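Side-chain contact in putative cytochrome P450 hydroxylase (Chondromyces apiculatus DSM 436, PDB 6GMF), which probably acts as a haem-dependent monooxygenase of the cytochrome P450 family, a versatile oxidiser of terpenes: residues R111-E116 and M139-E144. Residues are numbered along the deposited sequence; the frame is centred on the assembly and turned at random.
Sequences RDIAHE and MIVIAE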
loop_
_atom_site.group_PDB
_atom_site.type_symbol
_atom_site.label_atom_id
_atom_site.label_comp_id
_atom_site.label_asym_id
_atom_site.label_seq_id
_atom_site.Cartn_x
_atom_site.Cartn_y
_atom_site.Cartn_z
ATOM N N ARG A 111 4.275 16.949 8.578
ATOM C CA ARG A 111 5.533 17.652 8.359
ATOM C C ARG A 111 6.364 17.604 9.654
ATOM O O ARG A 111 7.547 17.382 9.634
ATOM C CB ARG A 111 5.217 19.076 7.866
ATOM C CG ARG A 111 6.397 19.834 7.287
ATOM C CD ARG A 111 5.967 21.048 6.479
ATOM N NE ARG A 111 5.106 20.709 5.350
ATOM C CZ ARG A 111 5.527 20.220 4.180
ATOM N NH1 ARG A 111 6.812 20.006 3.969
ATOM N NH2 ARG A 111 4.655 19.941 3.230
ATOM N N ASP A 112 5.694 17.764 10.780
ATOM C CA ASP A 112 6.399 17.743 12.077
ATOM C C ASP A 112 6.985 16.351 12.302
ATOM O O ASP A 112 8.056 16.256 12.787
ATOM C CB ASP A 112 5.473 18.171 13.215
ATOM C CG ASP A 112 5.330 19.674 13.349
ATOM O OD1 ASP A 112 6.088 20.386 12.725
ATOM O OD2 ASP A 112 4.453 20.087 14.077
ATOM N N ILE A 113 6.224 15.326 11.981
ATOM C CA ILE A 113 6.715 13.939 12.159
ATOM C C ILE A 113 7.912 13.745 11.232
ATOM O O ILE A 113 8.877 13.210 11.652
ATOM C CB ILE A 113 5.575 12.956 11.872
ATOM C CG1 ILE A 113 4.497 13.068 12.941
ATOM C CG2 ILE A 113 6.087 11.539 11.769
ATOM C CD1 ILE A 113 3.250 12.310 12.623
ATOM N N ALA A 114 7.809 14.222 10.003
ATOM C CA ALA A 114 8.924 14.068 9.055
ATOM C C ALA A 114 10.180 14.736 9.619
ATOM O O ALA A 114 11.221 14.158 9.568
ATOM C CB ALA A 114 8.536 14.615 7.708
ATOM N N HIS A 115 10.032 15.942 10.137
ATOM C CA HIS A 115 11.198 16.676 10.672
ATOM C C HIS A 115 11.783 15.940 11.878
ATOM O O HIS A 115 12.966 15.893 11.983
ATOM C CB HIS A 115 10.824 18.142 10.904
ATOM C CG HIS A 115 10.848 18.956 9.662
ATOM N ND1 HIS A 115 12.016 19.308 9.037
ATOM C CD2 HIS A 115 9.864 19.473 8.911
ATOM C CE1 HIS A 115 11.736 20.005 7.969
ATOM N NE2 HIS A 115 10.442 20.109 7.875
ATOM N N GLU A 116 10.945 15.384 12.737
ATOM C CA GLU A 116 11.443 14.650 13.922
ATOM C C GLU A 116 12.211 13.410 13.473
ATOM O O GLU A 116 13.222 13.100 14.060
ATOM C CB GLU A 116 10.284 14.110 14.736
ATOM C CG GLU A 116 9.512 15.167 15.442
ATOM C CD GLU A 116 8.391 14.597 16.287
ATOM O OE1 GLU A 116 8.456 13.401 16.555
ATOM O OE2 GLU A 116 7.442 15.368 16.627
ATOM N N MET A 139 2.938 4.411 10.384
ATOM C CA MET A 139 2.459 3.867 11.615
ATOM C C MET A 139 2.155 4.979 12.631
ATOM O O MET A 139 1.077 4.940 13.345
ATOM C CB MET A 139 3.556 2.928 12.118
ATOM C CG MET A 139 3.210 2.119 13.293
ATOM S SD MET A 139 4.855 1.538 13.828
ATOM C CE MET A 139 5.134 0.396 12.485
ATOM N N ILE A 140 3.018 5.991 12.721
ATOM C CA ILE A 140 2.812 7.110 13.651
ATOM C C ILE A 140 1.555 7.880 13.213
ATOM O O ILE A 140 0.690 8.202 14.033
ATOM C CB ILE A 140 4.029 8.041 13.697
ATOM C CG1 ILE A 140 5.274 7.359 14.262
ATOM C CG2 ILE A 140 3.725 9.320 14.443
ATOM C CD1 ILE A 140 6.579 8.160 13.969
ATOM N N VAL A 141 1.444 8.165 11.916
ATOM C CA VAL A 141 0.332 8.936 11.411
ATOM C C VAL A 141 -0.988 8.213 11.651
ATOM O O VAL A 141 -1.910 8.814 12.220
ATOM C CB VAL A 141 0.487 9.267 9.928
ATOM C CG1 VAL A 141 -0.792 9.896 9.402
ATOM C CG2 VAL A 141 1.684 10.159 9.736
ATOM N N ILE A 142 -1.044 6.908 11.367
ATOM C CA ILE A 142 -2.318 6.181 11.532
ATOM C C ILE A 142 -2.673 6.028 13.011
ATOM O O ILE A 142 -3.869 6.109 13.363
ATOM C CB ILE A 142 -2.415 4.867 10.736
ATOM C CG1 ILE A 142 -3.862 4.521 10.381
ATOM C CG2 ILE A 142 -1.734 3.709 11.461
ATOM C CD1 ILE A 142 -4.520 5.522 9.438
ATOM N N ALA A 143 -1.682 5.780 13.879
ATOM C CA ALA A 143 -1.984 5.735 15.323
ATOM C C ALA A 143 -2.548 7.089 15.796
ATOM O O ALA A 143 -3.476 7.142 16.576
ATOM C CB ALA A 143 -0.731 5.326 16.056
ATOM N N GLU A 144 -2.016 8.197 15.302
ATOM C CA GLU A 144 -2.559 9.497 15.739
ATOM C C GLU A 144 -3.978 9.660 15.202
ATOM O O GLU A 144 -4.868 10.146 15.936
ATOM C CB GLU A 144 -1.632 10.629 15.314
ATOM C CG GLU A 144 -0.398 10.592 16.187
ATOM C CD GLU A 144 0.554 11.750 16.096
ATOM O OE1 GLU A 144 0.179 12.813 15.482
ATOM O OE2 GLU A 144 1.683 11.568 16.630
#
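Ile113 reaches from helix 107-119 to helix 136-145 and meets chiefly Ile140, with Val141 beside it and Glu144 at the margin. The closest touch is methyl to methyl, Ile113 CD1 against Ile140 CG2 at 3.5 Å. The two isoleucines lie alongside one another with their chains pointing opposite ways, so a second, looser touch forms further along, where Ile113 CG2 lies 4.1 Å from Ile140 CD1. In Ile113, CG1 stands anti to the carbonyl carbon (chi1 -68°) and the chain beyond it is extended (chi2 171°), which carries CD1 across to the other helix. There the same methyl also meets Val141 CG2 at 3.9 Å, approaching that side chain at a slant. On its third side CD1 comes within 4.2 Å of Glu144 OE1, a carboxylate oxygen held by a salt bridge to Arg109; Glu144 OE2 pairs with Arg153. Cut back to an alanine, this position would lose both branches that meet Ile140, and the methyls of Ile140 and Val141 would probably be left facing a gap. The axes of 111-116 and 139-144 come within 10.9 Å and run roughly antiparallel, at 142°, a separation filled by aliphatic side chains from both helices. These are probably helices D and E of the P450 core four-helix bundle; Val141 also touches Glu352 of helix 346-363, probably helix L, while the next residue, Ile142, touches the haem. Between these segments the cohesion is apolar, without hydrogen bonds; the carboxylate of Glu144 at its margin finds its partners in Arg109 and Arg153, so the fit of branched aliphatic chains makes the join.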